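Local coordinates for protein MgGH51 (Meripilus giganteus, PDB 6ZPV) that probably releases terminal alpha-L-arabinofuranosyl residues from arabinose-bearing plant polysaccharides, as a fungal retaining glycosidase of family GH51, at residues 270-275 with 316-321; 285-290 with 341-346. One frame throughout, in Å; residues are numbered along the deposited sequence.

Contact 1: 270-275 with 316-321; sequences GLLEYL and INFVIG
Leu271, Leu272 and Leu275 of helix 271-281 meet Phe318 and Val319 of helix 306-320, two helices on the outside of the (beta/alpha)8 barrel of this GH51 enzyme. The short segments cross at -40° with axes 11.1 Å apart, a separation that large, branched or aromatic side chains suit well.

Gly270 is the N-cap of the first helix. Having no side chain to cap with, it gives its own N to Glu273 OE1 (2.8 Å), on the anti side of the carboxylate but from out of its plane, in a bent bond (136° at the hydrogen); this is one half of a capping box. Glu273 OE2 takes a salt bridge from Arg254 and a hydrogen bond from Asn207 ND2, so both carboxylate oxygens are engaged, and the acid lies near the helix start, where its charge should suit the helix dipole.

Leu271 comes next, its CG anti to the backbone N (chi1 -177°), which sends the chain toward the neighbouring helix: CD2 lies 3.6 Å from Phe318 CD2, the two side chains lying alongside one another and running opposite ways. Leu272 stands nearly perpendicular to the Phe318 side chain, with CB and CD1 both lying against the CE2 and CZ end of the ring. Pro328 and Leu331 of helix 327-334 also touch this ring, making a large apolar residue apt here.

One turn after Leu271, Leu275 uses both branches. Its CD1 reaches the edge of the Phe318 ring, near the ring plane, and also lies 4.0 Å from Val319 CG2, while its CD2 packs 3.9 Å from Val319 CG1.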
loop_
_atom_site.group_PDB
_atom_site.type_symbol
_atom_site.label_atom_id
_atom_site.label_comp_id
_atom_site.label_asym_id
_atom_site.label_seq_id
_atom_site.Cartn_x
_atom_site.Cartn_y
_atom_site.Cartn_z
ATOM N N GLY A 270 -4.848 10.144 2.815
ATOM C CA GLY A 270 -4.752 11.171 1.799
ATOM C C GLY A 270 -3.341 11.650 1.557
ATOM O O GLY A 270 -2.365 11.103 2.103
ATOM N N LEU A 271 -3.198 12.642 0.674
ATOM C CA LEU A 271 -1.856 12.999 0.180
ATOM C C LEU A 271 -0.913 13.324 1.338
ATOM O O LEU A 271 0.266 12.910 1.269
ATOM C CB LEU A 271 -1.976 14.124 -0.848
ATOM C CG LEU A 271 -0.682 14.571 -1.523
ATOM C CD1 LEU A 271 0.113 13.406 -2.119
ATOM C CD2 LEU A 271 -0.966 15.570 -2.617
ATOM N N LEU A 272 -1.334 14.111 2.348
ATOM C CA LEU A 272 -0.369 14.450 3.399
ATOM C C LEU A 272 -0.020 13.221 4.231
ATOM O O LEU A 272 1.131 13.139 4.720
ATOM C CB LEU A 272 -0.871 15.590 4.269
ATOM C CG LEU A 272 0.139 16.208 5.202
ATOM C CD1 LEU A 272 1.355 16.786 4.477
ATOM C CD2 LEU A 272 -0.504 17.304 6.031
ATOM N N GLU A 273 -0.950 12.315 4.485
ATOM C CA GLU A 273 -0.631 11.096 5.251
ATOM C C GLU A 273 0.385 10.240 4.500
ATOM O O GLU A 273 1.330 9.698 5.104
ATOM C CB GLU A 273 -1.880 10.318 5.598
ATOM C CG GLU A 273 -2.849 11.031 6.558
ATOM C CD GLU A 273 -3.730 12.107 5.976
ATOM O OE1 GLU A 273 -3.943 12.043 4.732
ATOM O OE2 GLU A 273 -4.235 12.954 6.720
ATOM N N TYR A 274 0.226 10.122 3.179
ATOM C CA TYR A 274 1.238 9.422 2.361
ATOM C C TYR A 274 2.613 10.088 2.541
ATOM O O TYR A 274 3.598 9.404 2.821
ATOM C CB TYR A 274 0.807 9.411 0.874
ATOM C CG TYR A 274 -0.269 8.462 0.458
ATOM C CD1 TYR A 274 -0.027 7.094 0.447
ATOM C CD2 TYR A 274 -1.498 8.896 -0.031
ATOM C CE1 TYR A 274 -0.952 6.181 -0.055
ATOM C CE2 TYR A 274 -2.441 7.999 -0.498
ATOM C CZ TYR A 274 -2.174 6.640 -0.508
ATOM O OH TYR A 274 -3.046 5.711 -1.036
ATOM N N LEU A 275 2.658 11.393 2.309
ATOM C CA LEU A 275 3.943 12.085 2.339
ATOM C C LEU A 275 4.628 12.003 3.705
ATOM O O LEU A 275 5.858 11.790 3.756
ATOM C CB LEU A 275 3.758 13.555 1.921
ATOM C CG LEU A 275 3.262 13.768 0.493
ATOM C CD1 LEU A 275 2.835 15.199 0.269
ATOM C CD2 LEU A 275 4.332 13.362 -0.509
ATOM N N ILE A 316 1.173 18.625 -7.435
ATOM C CA ILE A 316 2.636 18.677 -7.288
ATOM C C ILE A 316 3.052 19.867 -6.413
ATOM O O ILE A 316 3.923 19.725 -5.525
ATOM C CB ILE A 316 3.324 18.661 -8.653
ATOM C CG1 ILE A 316 3.057 17.344 -9.382
ATOM C CG2 ILE A 316 4.821 18.947 -8.495
ATOM C CD1 ILE A 316 3.382 17.343 -10.861
ATOM N N ASN A 317 2.409 21.019 -6.592
ATOM C CA ASN A 317 2.728 22.172 -5.726
ATOM C C ASN A 317 2.430 21.870 -4.267
ATOM O O ASN A 317 3.150 22.336 -3.386
ATOM C CB ASN A 317 1.981 23.434 -6.192
ATOM C CG ASN A 317 2.686 24.146 -7.335
ATOM O OD1 ASN A 317 3.909 24.001 -7.447
ATOM N ND2 ASN A 317 1.890 24.899 -8.110
ATOM N N PHE A 318 1.388 21.117 -3.956
ATOM C CA PHE A 318 1.134 20.724 -2.573
ATOM C C PHE A 318 2.389 20.024 -2.026
ATOM O O PHE A 318 2.752 20.229 -0.845
ATOM C CB PHE A 318 -0.094 19.820 -2.448
ATOM C CG PHE A 318 -0.390 19.454 -1.015
ATOM C CD1 PHE A 318 -1.075 20.325 -0.194
ATOM C CD2 PHE A 318 0.070 18.256 -0.456
ATOM C CE1 PHE A 318 -1.365 20.026 1.114
ATOM C CE2 PHE A 318 -0.235 17.939 0.869
ATOM C CZ PHE A 318 -0.945 18.832 1.646
ATOM N N VAL A 319 3.000 19.139 -2.793
ATOM C CA VAL A 319 4.154 18.325 -2.358
ATOM C C VAL A 319 5.387 19.198 -2.177
ATOM O O VAL A 319 6.087 19.082 -1.143
ATOM C CB VAL A 319 4.400 17.153 -3.316
ATOM C CG1 VAL A 319 5.522 16.300 -2.765
ATOM C CG2 VAL A 319 3.153 16.318 -3.553
ATOM N N ILE A 320 5.724 20.025 -3.198
ATOM C CA ILE A 320 7.072 20.648 -3.298
ATOM C C ILE A 320 7.074 22.169 -3.382
ATOM O O ILE A 320 8.161 22.755 -3.335
ATOM C CB ILE A 320 7.870 20.095 -4.483
ATOM C CG1 ILE A 320 7.304 20.525 -5.848
ATOM C CG2 ILE A 320 8.039 18.608 -4.378
ATOM C CD1 ILE A 320 8.179 20.107 -6.986
ATOM N N GLY A 321 5.927 22.800 -3.591
ATOM C CA GLY A 321 5.992 24.235 -3.940
ATOM C C GLY A 321 6.386 25.093 -2.762
ATOM O O GLY A 321 6.168 24.728 -1.608
#

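Contact 2: 285-290 with 341-346; sequences PIMAVW and FTLRFV. With SO4 (sulfate ion), chain R.
Met287 and Val346 pair in parallel between strands 284-289 and 345-348, adjacent staves of the (beta/alpha)8 barrel. Met287 N donates to Phe345 O at 3.2 Å, a longish bond with the donor tilted 29° from the carbonyl plane, and Met287 O takes a CA-H...O contact from Val346 CA at 3.1 Å. Glu347 carries the backbone pairing onward.

Followed outward, the Met287 side chain starts with CB, 3.9 Å from Leu343 CD1. CG continues extended (chi1 -176°), and SD has a hydrogen bond outside the two segments. The chain then bends at chi3 (71°), bringing CE to 4.0 Å from Leu343 CD2, so an unbranched, flexible thioether fits between the strand and Ile316 and Val319 of helix 306-320.

Nearer the strand start, Pro285 lays CG on Thr342 O (3.1 Å) and against Leu343 CD1. With the ring cut back to an alanine here, Leu343 CD1 and Thr342 O would probably lose the atoms packed against them, and the backbone its restraint. A water joins Pro285 O to Arg344 N, bridging strand 284-289 to the loop leading into strand 345-348. Arg344 is exposed; its NH1 and NH2 hold two oxygens of a sulfate, probably from the crystallisation liquor, while NE pairs with Glu284.

The chemistry thus changes: direct pairing, with apolar packing on the helix-facing side of the wall, gives way to water and charge where the loop enters strand 345-348.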
loop_
_atom_site.group_PDB
_atom_site.type_symbol
_atom_site.label_atom_id
_atom_site.label_comp_id
_atom_site.label_asym_id
_atom_site.label_seq_id
_atom_site.Cartn_x
_atom_site.Cartn_y
_atom_site.Cartn_z
ATOM N N PRO A 285 8.696 9.328 -2.988
ATOM C CA PRO A 285 7.542 8.980 -3.809
ATOM C C PRO A 285 7.881 8.777 -5.270
ATOM O O PRO A 285 8.684 9.471 -5.850
ATOM C CB PRO A 285 6.617 10.212 -3.654
ATOM C CG PRO A 285 7.577 11.325 -3.348
ATOM C CD PRO A 285 8.668 10.725 -2.505
ATOM N N ILE A 286 7.084 7.868 -5.882
ATOM C CA ILE A 286 6.832 7.895 -7.334
ATOM C C ILE A 286 5.350 8.201 -7.434
ATOM O O ILE A 286 4.524 7.308 -7.226
ATOM C CB ILE A 286 7.287 6.630 -8.038
ATOM C CG1 ILE A 286 8.786 6.399 -7.879
ATOM C CG2 ILE A 286 6.870 6.716 -9.510
ATOM C CD1 ILE A 286 9.349 5.152 -8.511
ATOM N N MET A 287 5.006 9.474 -7.628
ATOM C CA MET A 287 3.625 9.924 -7.494
ATOM C C MET A 287 2.939 9.977 -8.852
ATOM O O MET A 287 3.433 10.617 -9.780
ATOM C CB MET A 287 3.582 11.292 -6.840
ATOM C CG MET A 287 2.166 11.776 -6.592
ATOM S SD MET A 287 2.026 13.341 -5.713
ATOM C CE MET A 287 2.590 14.451 -6.989
ATOM N N ALA A 288 1.795 9.322 -8.959
ATOM C CA ALA A 288 0.995 9.359 -10.179
ATOM C C ALA A 288 0.041 10.573 -10.154
ATOM O O ALA A 288 -0.437 11.009 -9.107
ATOM C CB ALA A 288 0.211 8.091 -10.373
ATOM N N VAL A 289 -0.179 11.080 -11.381
ATOM C CA VAL A 289 -1.221 12.076 -11.651
ATOM C C VAL A 289 -2.213 11.487 -12.643
ATOM O O VAL A 289 -1.853 10.795 -13.590
ATOM C CB VAL A 289 -0.666 13.421 -12.146
ATOM C CG1 VAL A 289 0.157 14.077 -11.070
ATOM C CG2 VAL A 289 0.134 13.327 -13.447
ATOM N N TRP A 290 -3.487 11.819 -12.431
ATOM C CA TRP A 290 -4.551 11.450 -13.367
ATOM C C TRP A 290 -4.315 12.155 -14.694
ATOM O O TRP A 290 -3.919 13.342 -14.721
ATOM C CB TRP A 290 -5.899 11.830 -12.733
ATOM C CG TRP A 290 -7.053 11.215 -13.485
ATOM C CD1 TRP A 290 -7.524 9.940 -13.298
ATOM C CD2 TRP A 290 -7.889 11.794 -14.487
ATOM N NE1 TRP A 290 -8.563 9.673 -14.135
ATOM C CE2 TRP A 290 -8.817 10.808 -14.877
ATOM C CE3 TRP A 290 -8.013 13.081 -15.037
ATOM C CZ2 TRP A 290 -9.842 11.044 -15.803
ATOM C CZ3 TRP A 290 -9.008 13.347 -15.949
ATOM C CH2 TRP A 290 -9.934 12.332 -16.325
ATOM N N PHE A 341 8.391 18.405 0.583
ATOM C CA PHE A 341 8.764 16.976 0.595
ATOM C C PHE A 341 9.649 16.660 -0.613
ATOM O O PHE A 341 9.625 17.412 -1.574
ATOM C CB PHE A 341 7.491 16.113 0.580
ATOM C CG PHE A 341 6.679 16.136 1.852
ATOM C CD1 PHE A 341 6.951 15.266 2.897
ATOM C CD2 PHE A 341 5.613 17.020 1.970
ATOM C CE1 PHE A 341 6.169 15.248 4.036
ATOM C CE2 PHE A 341 4.816 16.982 3.104
ATOM C CZ PHE A 341 5.120 16.113 4.124
ATOM N N THR A 342 10.344 15.540 -0.556
ATOM C CA THR A 342 11.094 15.026 -1.698
ATOM C C THR A 342 10.098 14.624 -2.816
ATOM O O THR A 342 9.114 13.915 -2.506
ATOM C CB THR A 342 11.907 13.771 -1.306
ATOM O OG1 THR A 342 12.820 14.163 -0.291
ATOM C CG2 THR A 342 12.612 13.153 -2.483
ATOM N N LEU A 343 10.399 14.989 -4.065
ATOM C CA LEU A 343 9.625 14.437 -5.217
ATOM C C LEU A 343 10.501 14.548 -6.463
ATOM O O LEU A 343 10.732 15.635 -6.967
ATOM C CB LEU A 343 8.313 15.181 -5.434
ATOM C CG LEU A 343 7.487 14.713 -6.603
ATOM C CD1 LEU A 343 6.947 13.312 -6.436
ATOM C CD2 LEU A 343 6.343 15.690 -6.882
ATOM N N ARG A 344 10.974 13.414 -6.969
ATOM C CA ARG A 344 11.835 13.360 -8.141
ATOM C C ARG A 344 11.141 12.752 -9.346
ATOM O O ARG A 344 11.674 12.900 -10.464
ATOM C CB ARG A 344 13.127 12.574 -7.849
ATOM C CG ARG A 344 13.954 13.168 -6.721
ATOM C CD ARG A 344 15.361 12.660 -6.723
ATOM N NE ARG A 344 15.472 11.256 -6.475
ATOM C CZ ARG A 344 16.501 10.445 -6.768
ATOM N NH1 ARG A 344 16.484 9.180 -6.410
ATOM N NH2 ARG A 344 17.539 10.894 -7.430
ATOM N N PHE A 345 10.053 12.011 -9.142
ATOM C CA PHE A 345 9.445 11.156 -10.183
ATOM C C PHE A 345 7.908 11.334 -10.129
ATOM O O PHE A 345 7.325 11.157 -9.067
ATOM C CB PHE A 345 9.759 9.686 -9.892
ATOM C CG PHE A 345 11.219 9.327 -9.836
ATOM C CD1 PHE A 345 11.994 9.329 -10.973
ATOM C CD2 PHE A 345 11.813 9.100 -8.625
ATOM C CE1 PHE A 345 13.340 9.014 -10.894
ATOM C CE2 PHE A 345 13.184 8.857 -8.556
ATOM C CZ PHE A 345 13.939 8.790 -9.685
ATOM N N VAL A 346 7.323 11.579 -11.291
ATOM C CA VAL A 346 5.876 11.660 -11.447
ATOM C C VAL A 346 5.463 10.756 -12.601
ATOM O O VAL A 346 6.086 10.829 -13.697
ATOM C CB VAL A 346 5.351 13.101 -11.636
ATOM C CG1 VAL A 346 3.923 13.122 -12.135
ATOM C CG2 VAL A 346 5.544 13.885 -10.351
HETATM S S SO4 R . 19.861 7.563 -7.529
HETATM O O1 SO4 R . 18.585 7.074 -6.967
HETATM O O2 SO4 R . 20.151 8.938 -7.259
HETATM O O3 SO4 R . 19.764 7.392 -9.029
HETATM O O4 SO4 R . 20.874 6.621 -7.077
HETATM O O HOH W 1 10.800 11.139 -5.362
#

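Overall arrangement
Both contacts are buried and belong to one barrel, but to different layers. Contact 1 joins two outer helices by apolar packing alone, with no hydrogen bond across it; contact 2 joins two neighbouring strands of the wall, adds backbone pairing and a bridging water, and alone reaches an exposed edge, at Thr342. The chain weaves between them: helix 271-281 leads into strand 284-289, which leads to helix 306-320 and, after helix 327-334, to strand 345-348, a beta-alpha-beta crossover. Their centres are only about 9 Å apart, and they touch directly, with a probable hydrogen bond from Phe341 N to Val319 O (3.0 Å) and Ile320 CG2 packed on Leu343 CB.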